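Local coordinates for protein DyP-type peroxidase (Pleurotus ostreatus PC15, PDB 6FSK) that probably oxidises substrates, dyes among them, at the expense of hydrogen peroxide, using a heme b cofactor, at residues G392-F395 with I396-W400. The protein carries 1 engineered substitution. Numbering follows the deposited sequence.
Sequences GFHF and IQESW. With HEM (protoporphyrin IX containing Fe), chain C.
The first turns of helix 393-401, which lines part of the heme pocket, begin at the N-cap Gly392, whose O accepts a hydrogen bond from Ile396 N (2.9 Å, N-H...O 172°). The next three carbonyls continue the i to i+4 ladder, Ser399 N to Phe395 O at 2.7 Å among them, and a wider pi-type turn spans 396-400. On one flank Phe395, its CG trans to the backbone N (chi1 -168°), lays its ring over Ser399: CB sits 3.6 Å from the ring centroid, a CH-pi contact almost on the normal. The edge of the same ring meets the face of Trp400 in a T-shaped stack, planes at 82°, with Phe395 CE1 3.4 Å from Trp400 NE1. Arg351 adds a cation-pi contact to Phe395, and Phe406 stacks on Trp400. With an alanine in place of Phe395, Trp400 would probably lose its edge-on ring, Ser399 CB its CH-pi face and Arg351 its cation-pi partner. Toward the cofactor, Phe393 CD1 and Ile396 CG2 approach heme CBC at 3.5 and 3.8 Å. The helix thus gives the heme vinyl hydrocarbon from these two and a polar neighbour in Gln397 OE1 (4.0 Å from CBC), the amide held through NE2 by Asn402 OD1 and Ile431 O.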
ATOM      1  N   GLY A 392       6.862   6.876   6.569  1.00  9.33           N
ATOM      2  CA  GLY A 392       6.187   5.680   6.167  1.00  9.50           C
ATOM      3  C   GLY A 392       6.623   5.089   4.840  1.00  8.67           C
ATOM      4  O   GLY A 392       7.706   4.591   4.682  1.00  9.64           O
ATOM      5  N   PHE A 393       5.719   5.276   3.870  1.00 10.06           N
ATOM      6  CA  PHE A 393       5.970   4.671   2.565  1.00  8.68           C
ATOM      7  C   PHE A 393       7.384   4.876   2.032  1.00  8.56           C
ATOM      8  O   PHE A 393       8.035   3.940   1.601  1.00  8.65           O
ATOM      9  CB  PHE A 393       4.967   5.193   1.528  1.00  9.28           C
ATOM     10  CG  PHE A 393       5.366   4.785   0.130  1.00  8.79           C
ATOM     11  CD1 PHE A 393       5.065   3.476  -0.313  1.00  8.74           C
ATOM     12  CD2 PHE A 393       6.066   5.665  -0.689  1.00  9.08           C
ATOM     13  CE1 PHE A 393       5.519   3.053  -1.559  1.00 10.10           C
ATOM     14  CE2 PHE A 393       6.518   5.237  -1.963  1.00  9.81           C
ATOM     15  CZ  PHE A 393       6.235   3.923  -2.377  1.00  9.64           C
ATOM     16  N   HIS A 394       7.889   6.117   1.982  1.00  9.37           N
ATOM     17  CA  HIS A 394       9.208   6.312   1.390  1.00  9.80           C
ATOM     18  C   HIS A 394      10.295   5.556   2.160  1.00 10.17           C
ATOM     19  O   HIS A 394      11.200   5.005   1.531  1.00  9.80           O
ATOM     20  CB  HIS A 394       9.516   7.829   1.370  1.00 10.08           C
ATOM     21  CG  HIS A 394      10.840   8.162   0.748  1.00 11.51           C
ATOM     22  ND1 HIS A 394      12.056   7.927   1.374  1.00 14.54           N
ATOM     23  CD2 HIS A 394      11.124   8.677  -0.464  1.00 11.49           C
ATOM     24  CE1 HIS A 394      13.030   8.354   0.577  1.00 13.65           C
ATOM     25  NE2 HIS A 394      12.480   8.740  -0.569  1.00 17.13           N
ATOM     26  N   PHE A 395      10.276   5.690   3.481  1.00  9.60           N
ATOM     27  CA  PHE A 395      11.263   5.066   4.335  1.00  9.70           C
ATOM     28  C   PHE A 395      11.246   3.542   4.167  1.00  9.52           C
ATOM     29  O   PHE A 395      12.298   2.876   4.003  1.00 10.02           O
ATOM     30  CB  PHE A 395      11.064   5.488   5.758  1.00 10.66           C
ATOM     31  CG  PHE A 395      12.204   5.108   6.636  1.00 11.52           C
ATOM     32  CD1 PHE A 395      12.225   3.915   7.250  1.00 14.09           C
ATOM     33  CD2 PHE A 395      13.251   6.033   6.850  1.00 14.73           C
ATOM     34  CE1 PHE A 395      13.269   3.542   8.132  1.00 14.97           C
ATOM     35  CE2 PHE A 395      14.303   5.661   7.644  1.00 15.69           C
ATOM     36  CZ  PHE A 395      14.292   4.444   8.320  1.00 15.75           C
ATOM     37  N   ILE A 396      10.056   2.968   4.157  1.00  8.50           N
ATOM     38  CA  ILE A 396       9.896   1.563   4.014  1.00  9.33           C
ATOM     39  C   ILE A 396      10.552   1.111   2.720  1.00  8.97           C
ATOM     40  O   ILE A 396      11.276   0.090   2.708  1.00 10.07           O
ATOM     41  CB  ILE A 396       8.427   1.114   4.007  1.00  9.80           C
ATOM     42  CG1 ILE A 396       7.719   1.326   5.384  1.00 10.21           C
ATOM     43  CG2 ILE A 396       8.251  -0.358   3.640  1.00 10.86           C
ATOM     44  CD1 ILE A 396       6.198   1.329   5.319  1.00 11.31           C
ATOM     45  N   GLN A 397      10.203   1.794   1.638  1.00  8.49           N
ATOM     46  CA  GLN A 397      10.754   1.419   0.353  1.00  8.70           C
ATOM     47  C   GLN A 397      12.240   1.534   0.319  1.00  9.40           C
ATOM     48  O   GLN A 397      12.961   0.576  -0.050  1.00 11.36           O
ATOM     49  CB  GLN A 397      10.128   2.257  -0.723  1.00  9.70           C
ATOM     50  CG  GLN A 397      10.546   1.892  -2.191  1.00 10.34           C
ATOM     51  CD  GLN A 397       9.888   0.587  -2.650  1.00 10.34           C
ATOM     52  OE1 GLN A 397       8.701   0.443  -2.628  1.00 11.21           O
ATOM     53  NE2 GLN A 397      10.722  -0.416  -2.927  1.00 10.48           N
ATOM     54  N   GLU A 398      12.781   2.718   0.699  1.00  9.75           N
ATOM     55  CA  GLU A 398      14.216   2.966   0.503  1.00 10.80           C
ATOM     56  C   GLU A 398      15.067   2.321   1.547  1.00 11.59           C
ATOM     57  O   GLU A 398      16.133   1.740   1.237  1.00 13.15           O
ATOM     58  CB  GLU A 398      14.476   4.462   0.538  1.00 11.93           C
ATOM     59  CG  GLU A 398      15.913   4.822   0.252  1.00 13.66           C
ATOM     60  CD  GLU A 398      16.309   6.265   0.407  1.00 14.52           C
ATOM     61  OE1 GLU A 398      15.577   7.107   1.019  1.00 17.84           O
ATOM     62  OE2 GLU A 398      17.463   6.506  -0.151  1.00 17.54           O
ATOM     63  N   SER A 399      14.687   2.496   2.800  1.00  9.76           N
ATOM     64  CA  SER A 399      15.513   2.085   3.923  1.00 10.67           C
ATOM     65  C   SER A 399      15.388   0.636   4.352  1.00  9.49           C
ATOM     66  O   SER A 399      16.292   0.099   4.964  1.00  9.79           O
ATOM     67  CB  SER A 399      15.364   3.028   5.101  1.00 12.55           C
ATOM     68  OG  SER A 399      16.016   4.294   4.828  1.00 14.88           O
ATOM     69  N   TRP A 400      14.284  -0.020   4.028  1.00  9.38           N
ATOM     70  CA  TRP A 400      14.012  -1.397   4.416  1.00  9.10           C
ATOM     71  C   TRP A 400      14.016  -2.321   3.172  1.00  8.86           C
ATOM     72  O   TRP A 400      14.922  -3.132   3.040  1.00  9.41           O
ATOM     73  CB  TRP A 400      12.714  -1.496   5.222  1.00  9.75           C
ATOM     74  CG  TRP A 400      12.810  -0.825   6.570  1.00  9.54           C
ATOM     75  CD1 TRP A 400      13.958  -0.297   7.207  1.00  9.99           C
ATOM     76  CD2 TRP A 400      11.708  -0.629   7.491  1.00 10.24           C
ATOM     77  NE1 TRP A 400      13.595   0.203   8.456  1.00 10.81           N
ATOM     78  CE2 TRP A 400      12.249  -0.035   8.659  1.00 10.29           C
ATOM     79  CE3 TRP A 400      10.326  -0.881   7.414  1.00  9.91           C
ATOM     80  CZ2 TRP A 400      11.410   0.354   9.732  1.00 10.50           C
ATOM     81  CZ3 TRP A 400       9.534  -0.577   8.462  1.00  9.68           C
ATOM     82  CH2 TRP A 400      10.105   0.019   9.655  1.00  9.88           C
TER
HETATM   83  CHA HEM C 501       1.831  -7.043   3.485  1.00  9.86           C
HETATM   84  CHB HEM C 501       1.761  -8.249  -1.183  1.00  8.76           C
HETATM   85  CHC HEM C 501       3.448  -3.873  -2.271  1.00  8.84           C
HETATM   86  CHD HEM C 501       3.820  -2.754   2.429  1.00  8.61           C
HETATM   87  C1A HEM C 501       1.641  -7.788   2.319  1.00  9.30           C
HETATM   88  C2A HEM C 501       1.122  -9.118   2.244  1.00  9.75           C
HETATM   89  C3A HEM C 501       1.054  -9.442   0.945  1.00  9.96           C
HETATM   90  C4A HEM C 501       1.609  -8.338   0.222  1.00  9.12           C
HETATM   91  CMA HEM C 501       0.635 -10.752   0.373  1.00 10.35           C
HETATM   92  CAA HEM C 501       0.759  -9.982   3.441  1.00  9.79           C
HETATM   93  CBA HEM C 501      -0.687  -9.955   3.920  1.00 11.28           C
HETATM   94  CGA HEM C 501      -1.067  -8.648   4.565  1.00 12.05           C
HETATM   95  O1A HEM C 501      -0.684  -8.383   5.706  1.00 12.34           O
HETATM   96  O2A HEM C 501      -1.803  -7.866   3.912  1.00 13.22           O
HETATM   97  C1B HEM C 501       2.225  -7.165  -1.934  1.00 10.33           C
HETATM   98  C2B HEM C 501       2.279  -7.080  -3.321  1.00 10.51           C
HETATM   99  C3B HEM C 501       2.719  -5.845  -3.679  1.00  8.52           C
HETATM  100  C4B HEM C 501       2.969  -5.163  -2.401  1.00  8.47           C
HETATM  101  CMB HEM C 501       1.947  -8.190  -4.288  1.00 11.73           C
HETATM  102  CAB HEM C 501       2.994  -5.192  -4.978  1.00  9.00           C
HETATM  103  CBB HEM C 501       2.454  -5.590  -6.109  1.00  8.64           C
HETATM  104  C1C HEM C 501       3.795  -3.180  -1.152  1.00  8.59           C
HETATM  105  C2C HEM C 501       4.402  -1.923  -1.032  1.00  9.24           C
HETATM  106  C3C HEM C 501       4.546  -1.592   0.284  1.00  9.19           C
HETATM  107  C4C HEM C 501       3.936  -2.668   1.028  1.00  7.88           C
HETATM  108  CMC HEM C 501       4.797  -1.073  -2.210  1.00 10.22           C
HETATM  109  CAC HEM C 501       5.190  -0.443   0.977  1.00  8.70           C
HETATM  110  CBC HEM C 501       6.202   0.277   0.451  1.00  9.94           C
HETATM  111  C1D HEM C 501       3.233  -3.840   3.085  1.00  8.40           C
HETATM  112  C2D HEM C 501       2.983  -3.779   4.559  1.00  8.41           C
HETATM  113  C3D HEM C 501       2.372  -4.994   4.833  1.00  8.91           C
HETATM  114  C4D HEM C 501       2.351  -5.729   3.579  1.00  9.28           C
HETATM  115  CMD HEM C 501       3.258  -2.676   5.501  1.00  8.16           C
HETATM  116  CAD HEM C 501       1.940  -5.536   6.191  1.00  9.28           C
HETATM  117  CBD HEM C 501       3.051  -6.198   6.943  1.00  9.78           C
HETATM  118  CGD HEM C 501       2.620  -6.602   8.331  1.00  9.52           C
HETATM  119  O1D HEM C 501       2.884  -7.798   8.609  1.00 10.65           O
HETATM  120  O2D HEM C 501       1.979  -5.839   9.025  1.00 11.04           O
HETATM  121  NA  HEM C 501       2.052  -7.327   1.067  1.00  9.36           N
HETATM  122  NB  HEM C 501       2.722  -6.033  -1.380  1.00  8.58           N
HETATM  123  NC  HEM C 501       3.631  -3.688   0.160  1.00  8.57           N
HETATM  124  ND  HEM C 501       2.912  -5.033   2.583  1.00  8.41           N
HETATM  125 FE   HEM C 501       2.897  -5.560   0.626  1.00  9.01          FE